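Local atomic coordinates of DUF1460 domain-containing protein (Legionella pneumophila subsp. pneumophila, PDB entry 2IM9), a protein that is of unknown function but belongs to the N-acetylmuramoyl-L-alanine amidase-like family of the peptidase CA clan and so may act on the bacterial cell wall. Residues H120-N125 with I131-F136. Numbering follows the deposited sequence.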
loop_
_atom_site.group_PDB
_atom_site.type_symbol
_atom_site.label_atom_id
_atom_site.label_comp_id
_atom_site.label_asym_id
_atom_site.label_seq_id
_atom_site.Cartn_x
_atom_site.Cartn_y
_atom_site.Cartn_z
ATOM N N HIS A 120 1.699 -12.628 -5.320
ATOM C CA HIS A 120 2.497 -12.834 -4.116
ATOM C C HIS A 120 2.704 -11.599 -3.247
ATOM O O HIS A 120 3.120 -11.732 -2.112
ATOM C CB HIS A 120 3.842 -13.490 -4.458
ATOM C CG HIS A 120 3.723 -14.955 -4.702
ATOM N ND1 HIS A 120 3.383 -15.478 -5.930
ATOM C CD2 HIS A 120 3.851 -16.007 -3.862
ATOM C CE1 HIS A 120 3.333 -16.798 -5.842
ATOM N NE2 HIS A 120 3.618 -17.142 -4.600
ATOM N N THR A 121 2.411 -10.411 -3.767
ATOM C CA THR A 121 2.527 -9.183 -2.986
ATOM C C THR A 121 1.193 -8.866 -2.292
ATOM O O THR A 121 1.187 -8.352 -1.161
ATOM C CB THR A 121 2.972 -7.979 -3.878
ATOM O OG1 THR A 121 4.202 -8.304 -4.544
ATOM C CG2 THR A 121 3.226 -6.749 -3.036
ATOM N N ARG A 122 0.087 -9.190 -2.972
ATOM C CA ARG A 122 -1.260 -8.867 -2.489
ATOM C C ARG A 122 -1.791 -9.866 -1.488
ATOM O O ARG A 122 -2.607 -9.499 -0.642
ATOM C CB ARG A 122 -2.262 -8.797 -3.645
ATOM C CG ARG A 122 -2.131 -7.574 -4.518
ATOM C CD ARG A 122 -3.343 -7.546 -5.481
ATOM N NE ARG A 122 -4.572 -7.200 -4.762
ATOM C CZ ARG A 122 -5.760 -7.755 -4.991
ATOM N NH1 ARG A 122 -5.887 -8.709 -5.924
ATOM N NH2 ARG A 122 -6.823 -7.363 -4.281
ATOM N N TYR A 123 -1.331 -11.118 -1.590
ATOM C CA TYR A 123 -1.855 -12.224 -0.781
ATOM C C TYR A 123 -0.745 -12.947 -0.045
ATOM O O TYR A 123 0.323 -13.169 -0.588
ATOM C CB TYR A 123 -2.575 -13.251 -1.654
ATOM C CG TYR A 123 -3.753 -12.676 -2.401
ATOM C CD1 TYR A 123 -5.017 -12.613 -1.810
ATOM C CD2 TYR A 123 -3.599 -12.198 -3.694
ATOM C CE1 TYR A 123 -6.108 -12.065 -2.500
ATOM C CE2 TYR A 123 -4.664 -11.653 -4.394
ATOM C CZ TYR A 123 -5.908 -11.581 -3.789
ATOM O OH TYR A 123 -6.949 -11.053 -4.504
ATOM N N LYS A 124 -1.030 -13.354 1.180
ATOM C CA LYS A 124 -0.116 -14.211 1.937
ATOM C C LYS A 124 0.206 -15.497 1.159
ATOM O O LYS A 124 -0.700 -16.251 0.786
ATOM C CB LYS A 124 -0.738 -14.539 3.296
ATOM C CG LYS A 124 0.169 -15.306 4.222
ATOM C CD LYS A 124 -0.591 -15.839 5.418
ATOM C CE LYS A 124 0.280 -16.801 6.231
ATOM N NZ LYS A 124 -0.428 -17.222 7.490
ATOM N N ASN A 125 1.505 -15.732 0.921
ATOM C CA ASN A 125 2.007 -16.870 0.121
ATOM C C ASN A 125 1.423 -17.014 -1.280
ATOM O O ASN A 125 1.453 -18.115 -1.875
ATOM C CB ASN A 125 1.869 -18.194 0.885
ATOM C CG ASN A 125 2.520 -18.144 2.253
ATOM O OD1 ASN A 125 3.662 -17.692 2.392
ATOM N ND2 ASN A 125 1.782 -18.582 3.276
ATOM N N ILE A 131 -9.554 -13.805 2.759
ATOM C CA ILE A 131 -8.920 -13.776 4.077
ATOM C C ILE A 131 -7.407 -13.728 3.974
ATOM O O ILE A 131 -6.763 -13.262 4.900
ATOM C CB ILE A 131 -9.339 -14.942 4.999
ATOM C CG1 ILE A 131 -8.790 -16.268 4.475
ATOM C CG2 ILE A 131 -10.863 -14.952 5.199
ATOM C CD1 ILE A 131 -8.835 -17.377 5.501
ATOM N N ASN A 132 -6.846 -14.228 2.866
ATOM C CA ASN A 132 -5.395 -14.178 2.652
ATOM C C ASN A 132 -4.923 -12.826 2.109
ATOM O O ASN A 132 -3.729 -12.542 2.075
ATOM C CB ASN A 132 -4.940 -15.289 1.698
ATOM C CG ASN A 132 -4.814 -16.641 2.364
ATOM O OD1 ASN A 132 -4.856 -16.763 3.591
ATOM N ND2 ASN A 132 -4.659 -17.679 1.546
ATOM N N ARG A 133 -5.839 -11.994 1.638
ATOM C CA ARG A 133 -5.428 -10.688 1.137
ATOM C C ARG A 133 -4.701 -9.926 2.243
ATOM O O ARG A 133 -5.072 -10.000 3.415
ATOM C CB ARG A 133 -6.635 -9.886 0.639
ATOM C CG ARG A 133 -6.222 -8.837 -0.431
ATOM C CD ARG A 133 -7.290 -7.770 -0.645
ATOM N NE ARG A 133 -8.532 -8.299 -1.219
ATOM C CZ ARG A 133 -9.659 -7.598 -1.350
ATOM N NH1 ARG A 133 -9.694 -6.317 -0.953
ATOM N NH2 ARG A 133 -10.749 -8.165 -1.879
ATOM N N ASN A 134 -3.644 -9.206 1.876
ATOM C CA ASN A 134 -2.895 -8.425 2.862
ATOM C C ASN A 134 -3.618 -7.130 3.227
ATOM O O ASN A 134 -3.143 -6.038 2.924
ATOM C CB ASN A 134 -1.494 -8.147 2.337
ATOM C CG ASN A 134 -0.623 -9.362 2.370
ATOM O OD1 ASN A 134 -0.726 -10.181 3.288
ATOM N ND2 ASN A 134 0.279 -9.489 1.375
ATOM N N HIS A 135 -4.756 -7.258 3.896
ATOM C CA HIS A 135 -5.610 -6.106 4.216
ATOM C C HIS A 135 -4.955 -5.024 5.069
ATOM O O HIS A 135 -5.180 -3.830 4.849
ATOM C CB HIS A 135 -6.888 -6.562 4.929
ATOM C CG HIS A 135 -7.786 -7.393 4.075
ATOM N ND1 HIS A 135 -8.547 -6.860 3.053
ATOM C CD2 HIS A 135 -8.051 -8.718 4.100
ATOM C CE1 HIS A 135 -9.229 -7.836 2.474
ATOM N NE2 HIS A 135 -8.953 -8.970 3.100
ATOM N N PHE A 136 -4.181 -5.446 6.068
ATOM C CA PHE A 136 -3.587 -4.489 7.007
ATOM C C PHE A 136 -2.148 -4.190 6.629
ATOM O O PHE A 136 -1.298 -5.082 6.560
ATOM C CB PHE A 136 -3.681 -5.006 8.438
ATOM C CG PHE A 136 -5.086 -5.048 8.952
ATOM C CD1 PHE A 136 -5.632 -3.934 9.578
ATOM C CD2 PHE A 136 -5.875 -6.183 8.773
ATOM C CE1 PHE A 136 -6.941 -3.942 10.037
ATOM C CE2 PHE A 136 -7.214 -6.211 9.231
ATOM C CZ PHE A 136 -7.743 -5.085 9.863
#
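Y123 and R133 face each other across a single antiparallel bridge, their CA atoms 4.3 Å apart, where the chain leaves helix 111-122 and later doubles back. They form a non-hydrogen-bonded pair flanked by two nearly straight backbone bonds: K124 N donates to N132 O at 3.0 Å, and N134 N to R122 O at 2.7 Å. Between them, Y123 CA comes within 3.4 Å of N132 O in a CA-H...O contact. Beyond the bridge, the side-chain amide of N134 extends the join to the helix end: ND2 reaches T121 O at 2.9 Å, with the oxygen in the amide plane but the donor lying 45° out of the carbonyl plane. A chi1 of -73°, with CG beside the backbone N, turns the N134 amide back to T121, and CB and CG rest on R122 O. The bridge thus ties the C-terminal end of helix 111-122 to the connection leading into helix 137-147, and N134, centre of an inverse gamma turn, packs on W141 and Y144 of that next helix. The Y123 ring leans on R133: CD1 sits 3.5 Å from R133 CA, while CE1 meets CG of the same arginine, whose guanidinium plane stands perpendicular to the phenol ring. R122 and R133 run side by side in the same direction; R122 NH2 lies over one face of the R133 guanidinium, 3.6 Å from NE. E76 and D83, each salt-bridged to R133 NH2, probably offset the closeness of the two arginines. Y123 OH is hydrogen-bonded to the same E76, and R122 NH1 to G75 O.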